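Local coordinates for protein 2-oxoadipate dioxygenase/decarboxylase, chloroplastic/amyloplastic (Oryza sativa, PDB 6W1K) that catalyses the iron(II)-dependent decarboxylation and hydroxylation of 2-oxoadipate to D-2-hydroxyglutarate in the lysine catabolism of plants, at residues T24-M29 / P118-F123. Residues are numbered along the deposited sequence; the frame is centred on the assembly and turned at random.
With OOG (2-oxoadipic acid), chain F.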
loop_
_atom_site.group_PDB
_atom_site.type_symbol
_atom_site.label_atom_id
_atom_site.label_comp_id
_atom_site.label_asym_id
_atom_site.label_seq_id
_atom_site.Cartn_x
_atom_site.Cartn_y
_atom_site.Cartn_z
ATOM N N THR A 24 0.475 -7.462 -16.175
ATOM C CA THR A 24 1.866 -7.093 -16.494
ATOM C C THR A 24 2.209 -5.727 -15.911
ATOM O O THR A 24 3.377 -5.472 -15.589
ATOM C CB THR A 24 2.155 -7.065 -18.004
ATOM O OG1 THR A 24 1.496 -5.944 -18.620
ATOM C CG2 THR A 24 1.768 -8.372 -18.658
ATOM N N VAL A 25 1.224 -4.822 -15.783
ATOM C CA VAL A 25 1.509 -3.505 -15.231
ATOM C C VAL A 25 1.815 -3.611 -13.737
ATOM O O VAL A 25 2.788 -3.016 -13.237
ATOM C CB VAL A 25 0.337 -2.533 -15.498
ATOM C CG1 VAL A 25 0.595 -1.174 -14.802
ATOM C CG2 VAL A 25 0.123 -2.257 -16.998
ATOM N N ILE A 26 0.982 -4.331 -12.989
ATOM C CA ILE A 26 1.218 -4.380 -11.551
ATOM C C ILE A 26 2.453 -5.218 -11.289
ATOM O O ILE A 26 3.126 -5.017 -10.273
ATOM C CB ILE A 26 -0.002 -4.860 -10.729
ATOM C CG1 ILE A 26 -0.574 -6.191 -11.199
ATOM C CG2 ILE A 26 -1.058 -3.772 -10.751
ATOM C CD1 ILE A 26 -1.503 -6.865 -10.170
ATOM N N SER A 27 2.795 -6.107 -12.218
ATOM C CA SER A 27 4.040 -6.856 -12.103
ATOM C C SER A 27 5.235 -5.927 -12.212
ATOM O O SER A 27 6.207 -6.071 -11.463
ATOM C CB SER A 27 4.082 -7.948 -13.169
ATOM O OG SER A 27 5.344 -8.543 -13.185
ATOM N N ASN A 28 5.156 -4.927 -13.096
ATOM C CA ASN A 28 6.249 -3.968 -13.211
ATOM C C ASN A 28 6.317 -3.057 -11.992
ATOM O O ASN A 28 7.408 -2.704 -11.550
ATOM C CB ASN A 28 6.106 -3.168 -14.512
ATOM C CG ASN A 28 6.562 -3.966 -15.701
ATOM O OD1 ASN A 28 7.448 -4.791 -15.565
ATOM N ND2 ASN A 28 5.943 -3.769 -16.853
ATOM N N MET A 29 5.166 -2.680 -11.414
ATOM C CA MET A 29 5.210 -1.932 -10.161
ATOM C C MET A 29 5.948 -2.732 -9.096
ATOM O O MET A 29 6.785 -2.194 -8.362
ATOM C CB MET A 29 3.796 -1.592 -9.692
ATOM C CG MET A 29 3.010 -0.693 -10.647
ATOM S SD MET A 29 1.288 -0.513 -10.096
ATOM C CE MET A 29 0.797 1.000 -10.886
ATOM N N PRO A 118 -5.105 -13.833 -6.885
ATOM C CA PRO A 118 -6.275 -12.959 -6.730
ATOM C C PRO A 118 -5.818 -11.506 -6.788
ATOM O O PRO A 118 -4.833 -11.125 -6.163
ATOM C CB PRO A 118 -6.843 -13.347 -5.362
ATOM C CG PRO A 118 -5.775 -14.119 -4.677
ATOM C CD PRO A 118 -4.954 -14.769 -5.759
ATOM N N LEU A 119 -6.510 -10.710 -7.579
ATOM C CA LEU A 119 -6.079 -9.335 -7.781
ATOM C C LEU A 119 -6.148 -8.558 -6.472
ATOM O O LEU A 119 -7.087 -8.745 -5.680
ATOM C CB LEU A 119 -6.951 -8.649 -8.820
ATOM C CG LEU A 119 -6.721 -8.984 -10.285
ATOM C CD1 LEU A 119 -7.849 -8.298 -11.056
ATOM C CD2 LEU A 119 -5.331 -8.602 -10.804
ATOM N N PRO A 120 -5.182 -7.682 -6.210
ATOM C CA PRO A 120 -5.166 -6.970 -4.929
ATOM C C PRO A 120 -6.125 -5.789 -4.923
ATOM O O PRO A 120 -6.440 -5.203 -5.965
ATOM C CB PRO A 120 -3.711 -6.507 -4.812
ATOM C CG PRO A 120 -3.274 -6.252 -6.266
ATOM C CD PRO A 120 -3.976 -7.394 -7.032
ATOM N N ARG A 121 -6.646 -5.508 -3.729
ATOM C CA ARG A 121 -7.271 -4.224 -3.464
ATOM C C ARG A 121 -6.219 -3.137 -3.638
ATOM O O ARG A 121 -5.013 -3.397 -3.625
ATOM C CB ARG A 121 -7.881 -4.182 -2.056
ATOM C CG ARG A 121 -8.900 -5.301 -1.741
ATOM C CD ARG A 121 -9.063 -5.360 -0.235
ATOM N NE ARG A 121 -9.884 -6.448 0.264
ATOM C CZ ARG A 121 -9.467 -7.695 0.446
ATOM N NH1 ARG A 121 -8.206 -8.031 0.159
ATOM N NH2 ARG A 121 -10.303 -8.593 0.916
ATOM N N ILE A 122 -6.678 -1.902 -3.830
ATOM C CA ILE A 122 -5.777 -0.763 -3.948
ATOM C C ILE A 122 -6.165 0.286 -2.912
ATOM O O ILE A 122 -7.336 0.631 -2.783
ATOM C CB ILE A 122 -5.787 -0.143 -5.368
ATOM C CG1 ILE A 122 -5.595 -1.199 -6.454
ATOM C CG2 ILE A 122 -4.700 0.923 -5.445
ATOM C CD1 ILE A 122 -4.227 -1.727 -6.575
ATOM N N PHE A 123 -5.175 0.784 -2.171
ATOM C CA PHE A 123 -5.349 1.813 -1.146
ATOM C C PHE A 123 -4.525 3.013 -1.615
ATOM O O PHE A 123 -3.319 2.875 -1.823
ATOM C CB PHE A 123 -4.870 1.292 0.223
ATOM C CG PHE A 123 -5.134 2.219 1.375
ATOM C CD1 PHE A 123 -4.331 3.346 1.591
ATOM C CD2 PHE A 123 -6.170 1.952 2.263
ATOM C CE1 PHE A 123 -4.578 4.200 2.682
ATOM C CE2 PHE A 123 -6.428 2.797 3.344
ATOM C CZ PHE A 123 -5.639 3.924 3.550
HETATM C C2 OOG F . -0.833 3.367 3.699
HETATM C C3 OOG F . -1.056 2.954 5.155
HETATM C C4 OOG F . -2.492 2.456 5.350
HETATM C C6 OOG F . -3.551 0.046 5.639
HETATM O O4 OOG F . -4.468 0.483 6.380
HETATM O O3 OOG F . -3.376 -1.188 5.532
HETATM C C5 OOG F . -2.654 1.012 4.874
HETATM C C1 OOG F . 0.510 4.084 3.504
HETATM O O1 OOG F . 0.700 4.737 2.538
HETATM O O2 OOG F . 1.534 3.983 4.447
HETATM O O5 OOG F . -2.091 0.630 3.911
#
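The CD1 methyl of Ile26 reaches the ring of Pro120 at CD, the carbon next to the proline nitrogen, 4.0 Å away. The same methyl approaches Leu119 CD2 at 4.3 Å, so one isoleucine branch touches both residues just ahead of strand 121-127. Chi1 of 53° sets CG1 between the backbone N and the carbonyl carbon of Ile26, and a nearly extended chi2 (163°) carries CD1 out from the helix to the proline. The contact is small, buried and wholly apolar, with the CA atoms of Ile26 and Pro120 still 9.6 Å apart.

Phe123, farther along the strand, is a wall of the 2-oxoadipate pocket. The ligand lies over one face of its ring, with C4 3.8 Å above the plane and offset toward the rim. Phe294 packs edge-to-face with Phe123. With this ring cut back to an alanine, the aliphatic chain of 2-oxoadipate is likely to lose the surface it lies over, and Phe294 an aromatic neighbour. The side chain of Pro120 is about 5 Å from that of His59, which binds nickel in this crystal and iron(II) in the working enzyme.

Salt bridges from Arg121 to Asp292 and Glu287 tie the strand's start to the C-terminal region. Through Ile26, helix 16-36 packs on the residues leading into strand 121-127, which runs between strands 57-65 and 97-103 in the mixed sheet of this glyoxalase-clan protein; Phe60 of 57-65 also touches Ile26, and helix 154-160 packs on Val25 and Met29.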